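Local coordinates for protein aminotransferase (Neisseria meningitidis Z2491, PDB 3JTX) that probably transfers amino groups between amino acids and 2-oxo acids, using pyridoxal phosphate bound as a Schiff base to a lysine, as in class I and II aminotransferases, at residues A15-A20 with A350-P355; I329-P334 with L339-N344; F358-R361 with N367-E370. All blocks are in the same frame, centred on the assembly; numbering follows the deposited sequence.

Contact 1: residues A15-A20 with A350-P355; sequences ARLHEA and AIQVLP
Leu17 and Pro355 meet through carbon alone: Leu17 CD1 lies 3.4 Å from Pro355 CD, tighter than an ordinary van der Waals separation, and the leucine side chain crosses the proline ring at about a right angle. Both methyls of Leu17 also lean on the backbone between the two short strands, CD1 standing 3.4 Å and CD2 3.5 Å from Val353 O. This carbonyl oxygen is buried by the contact without a hydrogen-bonding partner in the model, so the nearest atoms across the contact are the two Leu17 methyls rather than a donor. A looser touch completes the first shell, Leu17 CD2 reaching Gln352 CB at 4.0 Å. The leucine gets there with CG anti to its backbone N (chi1 -164°), which carries the branch away from the helix and toward the backbone at Val353, between Gln352 and Pro355.

Leu17 thus docks helix 13-20, near the N terminus, on the C-terminal part of the chain, where helix 338-349 gives way to strand 351-352 and then to strand 354-355, an outer strand of a three-stranded antiparallel sheet. The two short strands belong to different sheets: Gln352 makes backbone bonds to Val33 and Leu35, joining 351-352 in parallel to strand 33-34, whereas Leu354 pairs with Arg374 of strand 372-376. Val353, between them, directs its side chain away from Leu17 and onto Val373 and Ile375. Pro355 also touches Asp338 and Ala342 of helix 338-349. The same helix reaches helix 13-20 directly, since Ala20 O is hydrogen-bonded to Arg343 NE.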
loop_
_atom_site.group_PDB
_atom_site.type_symbol
_atom_site.label_atom_id
_atom_site.label_comp_id
_atom_site.label_asym_id
_atom_site.label_seq_id
_atom_site.Cartn_x
_atom_site.Cartn_y
_atom_site.Cartn_z
ATOM N N ALA A 15 -6.187 -5.992 21.463
ATOM C CA ALA A 15 -5.904 -4.901 22.399
ATOM C C ALA A 15 -7.020 -4.694 23.418
ATOM O O ALA A 15 -6.754 -4.268 24.533
ATOM C CB ALA A 15 -5.613 -3.590 21.650
ATOM N N ARG A 16 -8.257 -5.001 23.053
ATOM C CA ARG A 16 -9.407 -4.744 23.945
ATOM C C ARG A 16 -9.472 -5.656 25.163
ATOM O O ARG A 16 -10.181 -5.364 26.130
ATOM C CB ARG A 16 -10.718 -4.846 23.183
ATOM C CG ARG A 16 -10.918 -3.709 22.210
ATOM C CD ARG A 16 -12.383 -3.563 21.897
ATOM N NE ARG A 16 -12.811 -4.478 20.841
ATOM C CZ ARG A 16 -14.081 -4.776 20.572
ATOM N NH1 ARG A 16 -15.079 -4.259 21.299
ATOM N NH2 ARG A 16 -14.358 -5.608 19.577
ATOM N N LEU A 17 -8.743 -6.763 25.104
ATOM C CA LEU A 17 -8.609 -7.627 26.250
ATOM C C LEU A 17 -8.065 -6.827 27.451
ATOM O O LEU A 17 -8.540 -6.997 28.573
ATOM C CB LEU A 17 -7.706 -8.828 25.917
ATOM C CG LEU A 17 -7.799 -9.977 26.918
ATOM C CD1 LEU A 17 -9.229 -10.504 26.957
ATOM C CD2 LEU A 17 -6.781 -11.093 26.607
ATOM N N HIS A 18 -7.113 -5.924 27.195
ATOM C CA HIS A 18 -6.431 -5.190 28.256
ATOM C C HIS A 18 -7.391 -4.358 29.109
ATOM O O HIS A 18 -7.409 -4.520 30.321
ATOM C CB HIS A 18 -5.306 -4.304 27.698
ATOM C CG HIS A 18 -4.479 -3.658 28.764
ATOM N ND1 HIS A 18 -3.593 -4.367 29.549
ATOM C CD2 HIS A 18 -4.430 -2.378 29.204
ATOM C CE1 HIS A 18 -3.029 -3.550 30.419
ATOM N NE2 HIS A 18 -3.519 -2.338 30.231
ATOM N N GLU A 19 -8.195 -3.498 28.483
ATOM C CA GLU A 19 -9.196 -2.697 29.222
ATOM C C GLU A 19 -10.100 -3.612 30.047
ATOM O O GLU A 19 -10.387 -3.323 31.210
ATOM C CB GLU A 19 -10.083 -1.853 28.285
ATOM C CG GLU A 19 -9.523 -0.488 27.844
ATOM C CD GLU A 19 -10.397 0.200 26.753
ATOM O OE1 GLU A 19 -11.620 -0.084 26.660
ATOM O OE2 GLU A 19 -9.861 1.031 25.984
ATOM N N ALA A 20 -10.529 -4.717 29.442
ATOM C CA ALA A 20 -11.444 -5.665 30.086
ATOM C C ALA A 20 -10.843 -6.397 31.301
ATOM O O ALA A 20 -11.585 -6.887 32.154
ATOM C CB ALA A 20 -11.949 -6.673 29.069
ATOM N N ALA A 350 -2.582 -16.719 34.101
ATOM C CA ALA A 350 -1.940 -15.808 33.163
ATOM C C ALA A 350 -2.225 -16.180 31.719
ATOM O O ALA A 350 -1.447 -15.840 30.836
ATOM C CB ALA A 350 -0.394 -15.732 33.418
ATOM N N ILE A 351 -3.323 -16.895 31.462
ATOM C CA ILE A 351 -3.628 -17.318 30.090
ATOM C C ILE A 351 -4.517 -16.271 29.431
ATOM O O ILE A 351 -5.555 -15.898 29.977
ATOM C CB ILE A 351 -4.313 -18.710 30.029
ATOM C CG1 ILE A 351 -3.383 -19.826 30.556
ATOM C CG2 ILE A 351 -4.754 -19.015 28.574
ATOM C CD1 ILE A 351 -4.114 -21.171 30.847
ATOM N N GLN A 352 -4.118 -15.826 28.244
ATOM C CA GLN A 352 -4.843 -14.826 27.472
ATOM C C GLN A 352 -5.639 -15.472 26.308
ATOM O O GLN A 352 -5.055 -16.002 25.345
ATOM C CB GLN A 352 -3.861 -13.786 26.920
ATOM C CG GLN A 352 -3.046 -13.033 27.982
ATOM C CD GLN A 352 -1.911 -12.208 27.372
ATOM O OE1 GLN A 352 -0.923 -12.753 26.887
ATOM N NE2 GLN A 352 -2.063 -10.896 27.389
ATOM N N VAL A 353 -6.964 -15.434 26.417
ATOM C CA VAL A 353 -7.862 -15.808 25.311
ATOM C C VAL A 353 -8.755 -14.622 24.969
ATOM O O VAL A 353 -8.901 -13.708 25.771
ATOM C CB VAL A 353 -8.720 -17.062 25.629
ATOM C CG1 VAL A 353 -7.816 -18.236 25.997
ATOM C CG2 VAL A 353 -9.746 -16.790 26.739
ATOM N N LEU A 354 -9.350 -14.631 23.779
ATOM C CA LEU A 354 -10.130 -13.475 23.298
ATOM C C LEU A 354 -11.642 -13.696 23.459
ATOM O O LEU A 354 -12.202 -14.595 22.810
ATOM C CB LEU A 354 -9.813 -13.214 21.826
ATOM C CG LEU A 354 -10.257 -11.844 21.286
ATOM C CD1 LEU A 354 -9.547 -10.704 22.022
ATOM C CD2 LEU A 354 -10.005 -11.738 19.792
ATOM N N PRO A 355 -12.315 -12.883 24.312
ATOM C CA PRO A 355 -13.765 -12.952 24.379
ATOM C C PRO A 355 -14.395 -12.799 22.991
ATOM O O PRO A 355 -14.088 -11.848 22.251
ATOM C CB PRO A 355 -14.123 -11.772 25.296
ATOM C CG PRO A 355 -12.952 -11.669 26.191
ATOM C CD PRO A 355 -11.789 -11.917 25.291
#

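Contact 2: residues I329-P334 with L339-N344; sequences IWLKVP and LAFARN
Apolar contact accounts for the whole meeting of Phe341 with Leu331, Val333 and Pro334. Val333 straddles the root of the aromatic side chain: CG2 lies over one ring face, 4.0 Å from Phe341 CG, and CG1 reaches Phe341 CD1 at 3.8 Å. The two side chains run past each other in opposite senses, and Phe341 CB lies 4.0 Å from Val333 CG1. At the far end of the ring Leu331 arrives crosswise, its CD2 4.0 Å from Phe341 CZ. The approach of Pro334 CD to Phe341 CE1 is long, at 4.5 Å. A chi1 of -162° sets the Phe341 ring beside its own carbonyl carbon and projects it from the helix toward the strand.

Strand 328-332 is an outer member of the three-stranded antiparallel sheet, and a short connection leads from it into helix 338-349, which packs back on the strand it follows. Backbone bonds join Leu331 to Val373 and Val333 to Gly371. Among side chains, Val373 of the central strand touches both Leu331 and Phe341. Another aromatic ring, that of Tyr395, meets Phe341 with the planes at about 35°; Tyr395 OH is also hydrogen-bonded to Asn344 ND2.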
loop_
_atom_site.group_PDB
_atom_site.type_symbol
_atom_site.label_atom_id
_atom_site.label_comp_id
_atom_site.label_asym_id
_atom_site.label_seq_id
_atom_site.Cartn_x
_atom_site.Cartn_y
_atom_site.Cartn_z
ATOM N N ILE A 329 -9.169 -22.396 17.832
ATOM C CA ILE A 329 -10.239 -23.143 18.462
ATOM C C ILE A 329 -11.272 -22.083 18.917
ATOM O O ILE A 329 -10.940 -21.157 19.662
ATOM C CB ILE A 329 -9.750 -23.939 19.675
ATOM C CG1 ILE A 329 -8.722 -25.002 19.250
ATOM C CG2 ILE A 329 -10.918 -24.609 20.373
ATOM C CD1 ILE A 329 -8.169 -25.798 20.417
ATOM N N TRP A 330 -12.502 -22.213 18.430
ATOM C CA TRP A 330 -13.616 -21.339 18.823
ATOM C C TRP A 330 -14.346 -22.079 19.935
ATOM O O TRP A 330 -15.268 -22.865 19.688
ATOM C CB TRP A 330 -14.475 -21.073 17.571
ATOM C CG TRP A 330 -15.637 -20.098 17.622
ATOM C CD1 TRP A 330 -16.925 -20.347 17.178
ATOM C CD2 TRP A 330 -15.617 -18.721 18.015
ATOM N NE1 TRP A 330 -17.694 -19.223 17.297
ATOM C CE2 TRP A 330 -16.924 -18.213 17.821
ATOM C CE3 TRP A 330 -14.629 -17.871 18.529
ATOM C CZ2 TRP A 330 -17.271 -16.891 18.135
ATOM C CZ3 TRP A 330 -14.979 -16.556 18.856
ATOM C CH2 TRP A 330 -16.277 -16.075 18.636
ATOM N N LEU A 331 -13.919 -21.836 21.169
ATOM C CA LEU A 331 -14.327 -22.649 22.302
ATOM C C LEU A 331 -15.636 -22.166 22.939
ATOM O O LEU A 331 -15.741 -21.024 23.406
ATOM C CB LEU A 331 -13.208 -22.679 23.351
ATOM C CG LEU A 331 -13.483 -23.595 24.549
ATOM C CD1 LEU A 331 -13.485 -25.067 24.097
ATOM C CD2 LEU A 331 -12.479 -23.370 25.681
ATOM N N LYS A 332 -16.628 -23.049 22.962
ATOM C CA LYS A 332 -17.897 -22.775 23.624
ATOM C C LYS A 332 -17.694 -22.742 25.139
ATOM O O LYS A 332 -17.220 -23.710 25.735
ATOM C CB LYS A 332 -18.946 -23.831 23.236
ATOM C CG LYS A 332 -20.373 -23.523 23.719
ATOM C CD LYS A 332 -21.363 -24.636 23.303
ATOM C CE LYS A 332 -22.601 -24.675 24.203
ATOM N NZ LYS A 332 -23.597 -25.729 23.793
ATOM N N VAL A 333 -18.052 -21.608 25.740
ATOM C CA VAL A 333 -17.940 -21.389 27.166
ATOM C C VAL A 333 -19.152 -22.028 27.869
ATOM O O VAL A 333 -20.296 -21.655 27.587
ATOM C CB VAL A 333 -17.891 -19.876 27.486
ATOM C CG1 VAL A 333 -17.921 -19.635 29.004
ATOM C CG2 VAL A 333 -16.650 -19.249 26.826
ATOM N N PRO A 334 -18.906 -22.974 28.789
ATOM C CA PRO A 334 -19.995 -23.701 29.456
ATOM C C PRO A 334 -21.162 -22.840 29.980
ATOM O O PRO A 334 -22.319 -23.145 29.669
ATOM C CB PRO A 334 -19.276 -24.430 30.581
ATOM C CG PRO A 334 -17.919 -24.742 29.983
ATOM C CD PRO A 334 -17.584 -23.531 29.147
ATOM N N LEU A 339 -16.607 -13.257 28.794
ATOM C CA LEU A 339 -15.846 -12.229 29.495
ATOM C C LEU A 339 -15.316 -12.779 30.827
ATOM O O LEU A 339 -14.130 -12.645 31.129
ATOM C CB LEU A 339 -16.734 -11.011 29.765
ATOM C CG LEU A 339 -16.044 -9.765 30.300
ATOM C CD1 LEU A 339 -14.856 -9.374 29.377
ATOM C CD2 LEU A 339 -17.079 -8.635 30.409
ATOM N N ALA A 340 -16.197 -13.414 31.597
ATOM C CA ALA A 340 -15.825 -13.995 32.887
ATOM C C ALA A 340 -14.824 -15.142 32.690
ATOM O O ALA A 340 -13.931 -15.309 33.504
ATOM C CB ALA A 340 -17.057 -14.475 33.652
ATOM N N PHE A 341 -14.967 -15.892 31.593
ATOM C CA PHE A 341 -14.020 -16.961 31.226
ATOM C C PHE A 341 -12.591 -16.420 31.011
ATOM O O PHE A 341 -11.631 -16.901 31.607
ATOM C CB PHE A 341 -14.520 -17.666 29.965
ATOM C CG PHE A 341 -13.901 -19.009 29.724
ATOM C CD1 PHE A 341 -14.388 -20.135 30.374
ATOM C CD2 PHE A 341 -12.871 -19.159 28.816
ATOM C CE1 PHE A 341 -13.812 -21.391 30.151
ATOM C CE2 PHE A 341 -12.301 -20.406 28.572
ATOM C CZ PHE A 341 -12.771 -21.521 29.241
ATOM N N ALA A 342 -12.465 -15.403 30.169
ATOM C CA ALA A 342 -11.169 -14.802 29.896
ATOM C C ALA A 342 -10.570 -14.184 31.168
ATOM O O ALA A 342 -9.364 -14.297 31.411
ATOM C CB ALA A 342 -11.280 -13.759 28.780
ATOM N N ARG A 343 -11.409 -13.537 31.971
ATOM C CA ARG A 343 -10.959 -12.934 33.223
ATOM C C ARG A 343 -10.430 -13.989 34.196
ATOM O O ARG A 343 -9.406 -13.775 34.838
ATOM C CB ARG A 343 -12.076 -12.120 33.869
ATOM C CG ARG A 343 -12.252 -10.773 33.195
ATOM C CD ARG A 343 -13.437 -10.013 33.739
ATOM N NE ARG A 343 -13.466 -8.668 33.177
ATOM C CZ ARG A 343 -14.516 -7.854 33.181
ATOM N NH1 ARG A 343 -15.683 -8.224 33.693
ATOM N NH2 ARG A 343 -14.391 -6.661 32.633
ATOM N N ASN A 344 -11.108 -15.122 34.285
ATOM C CA ASN A 344 -10.674 -16.206 35.194
ATOM C C ASN A 344 -9.354 -16.856 34.743
ATOM O O ASN A 344 -8.454 -17.116 35.563
ATOM C CB ASN A 344 -11.793 -17.243 35.331
ATOM C CG ASN A 344 -11.541 -18.252 36.436
ATOM O OD1 ASN A 344 -11.061 -17.907 37.515
ATOM N ND2 ASN A 344 -11.873 -19.514 36.174
#

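Contact 3: residues F358-R361 with N367-E370; sequences FLAR and NPGE
Asn367 OD1 is gripped by two backbone N-H groups of its own turn while its amide lies against Ala360. The stronger bond comes from Gly369 N at 2.7 Å: the donor sits in the carbonyl plane with a C=O...N angle of 160°, although the angle at hydrogen is only 135°. A second bond, from Glu370 N at 3.1 Å, is weak. Glu370 N also donates to Asn367 O, so one N-H is shared between the side-chain and main-chain oxygens of the same asparagine. A trans first torsion (chi1 177°) brings the amide over the turn, within range of both donors.

Across the contact Ala360 CB makes the touch, 3.3 Å from Asn367 OD1 and 3.6 Å from Gly369 N, so that the methyl rests beside both ends of the stronger bond. CA atoms of Ala360 and Gly369 are 5.3 Å apart, a measure of how closely the two backbones approach here. Alongside, Pro368 CD lies 3.6 Å from Arg361 O and, more loosely, 4.1 Å from Ala360 CB.

Outside the two segments, Arg361 O accepts a hydrogen bond from Asn127 ND2, and the guanidinium of Arg361 makes a salt bridge to Glu134 through NH2. Asn127, at the end of strand 122-127, also touches Ala360 and Pro368, so this residue of the seven-stranded sheet touches both segments.

The backbone from Asn367 to Glu370 forms a type I beta turn, and the bond from Gly369 N to Asn367 OD1 adds an Asx turn, within the connection leading from strand 354-355 to strand 372-376.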
loop_
_atom_site.group_PDB
_atom_site.type_symbol
_atom_site.label_atom_id
_atom_site.label_comp_id
_atom_site.label_asym_id
_atom_site.label_seq_id
_atom_site.Cartn_x
_atom_site.Cartn_y
_atom_site.Cartn_z
ATOM N N PHE A 358 -15.866 -9.644 21.302
ATOM C CA PHE A 358 -14.980 -8.629 20.731
ATOM C C PHE A 358 -14.769 -8.746 19.225
ATOM O O PHE A 358 -14.218 -7.817 18.609
ATOM C CB PHE A 358 -13.619 -8.633 21.452
ATOM C CG PHE A 358 -13.675 -8.202 22.916
ATOM C CD1 PHE A 358 -14.770 -7.530 23.449
ATOM C CD2 PHE A 358 -12.596 -8.449 23.749
ATOM C CE1 PHE A 358 -14.786 -7.129 24.798
ATOM C CE2 PHE A 358 -12.608 -8.053 25.100
ATOM C CZ PHE A 358 -13.696 -7.399 25.617
ATOM N N LEU A 359 -15.174 -9.875 18.634
ATOM C CA LEU A 359 -15.032 -10.119 17.192
ATOM C C LEU A 359 -16.357 -9.985 16.440
ATOM O O LEU A 359 -16.436 -10.302 15.241
ATOM C CB LEU A 359 -14.467 -11.538 16.949
ATOM C CG LEU A 359 -13.093 -11.827 17.558
ATOM C CD1 LEU A 359 -12.679 -13.288 17.332
ATOM C CD2 LEU A 359 -12.084 -10.880 16.938
ATOM N N ALA A 360 -17.400 -9.536 17.145
ATOM C CA ALA A 360 -18.743 -9.534 16.595
ATOM C C ALA A 360 -19.500 -8.250 16.916
ATOM O O ALA A 360 -19.175 -7.531 17.868
ATOM C CB ALA A 360 -19.508 -10.727 17.125
ATOM N N ARG A 361 -20.505 -7.972 16.089
ATOM C CA ARG A 361 -21.502 -6.963 16.387
ATOM C C ARG A 361 -22.847 -7.585 16.782
ATOM O O ARG A 361 -23.226 -8.653 16.327
ATOM C CB ARG A 361 -21.710 -6.023 15.198
ATOM C CG ARG A 361 -22.243 -4.693 15.687
ATOM C CD ARG A 361 -22.556 -3.751 14.640
ATOM N NE ARG A 361 -21.389 -3.109 14.038
ATOM C CZ ARG A 361 -21.505 -2.184 13.094
ATOM N NH1 ARG A 361 -22.720 -1.820 12.687
ATOM N NH2 ARG A 361 -20.433 -1.630 12.550
ATOM N N ASN A 367 -25.619 -11.178 19.691
ATOM C CA ASN A 367 -24.186 -11.116 19.339
ATOM C C ASN A 367 -23.662 -12.546 19.212
ATOM O O ASN A 367 -23.576 -13.258 20.221
ATOM C CB ASN A 367 -23.398 -10.320 20.405
ATOM C CG ASN A 367 -21.890 -10.271 20.136
ATOM O OD1 ASN A 367 -21.274 -11.279 19.800
ATOM N ND2 ASN A 367 -21.293 -9.092 20.291
ATOM N N PRO A 368 -23.330 -12.980 17.972
ATOM C CA PRO A 368 -22.951 -14.372 17.760
ATOM C C PRO A 368 -21.504 -14.703 18.206
ATOM O O PRO A 368 -21.060 -15.837 18.027
ATOM C CB PRO A 368 -23.117 -14.543 16.249
ATOM C CG PRO A 368 -22.792 -13.199 15.702
ATOM C CD PRO A 368 -23.324 -12.220 16.706
ATOM N N GLY A 369 -20.785 -13.706 18.731
ATOM C CA GLY A 369 -19.523 -13.918 19.431
ATOM C C GLY A 369 -19.680 -14.245 20.907
ATOM O O GLY A 369 -18.818 -14.888 21.498
ATOM N N GLU A 370 -20.785 -13.825 21.514
ATOM C CA GLU A 370 -21.004 -14.093 22.940
ATOM C C GLU A 370 -21.075 -15.588 23.205
ATOM O O GLU A 370 -21.655 -16.341 22.420
ATOM C CB GLU A 370 -22.301 -13.470 23.431
ATOM C CG GLU A 370 -22.241 -11.991 23.677
ATOM C CD GLU A 370 -23.522 -11.449 24.320
ATOM O OE1 GLU A 370 -24.355 -12.260 24.777
ATOM O OE2 GLU A 370 -23.680 -10.209 24.357
#

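From the N terminus, helix 13-20 is about 330 residues from its partner, and contact 1 closes that long loop by joining it to residues 350-355. Contact 2 lies wholly within this loop, its segments separated by four residues. Contact 3 follows in series, folding the connection before strand 372-376 onto itself. Contacts 1 and 2 meet at helix 338-349, where Ala20 CB packs on Leu339 CD1 at 4.0 Å. Trp330 carries contact 2 to contact 3, its CZ2 3.9 Å from Gly369 CA, and Leu354 reaches Leu359 between contacts 1 and 3. Together they tie helix 13-20, the three-stranded sheet and strands 122-127 and 143-148 of the seven-stranded sheet.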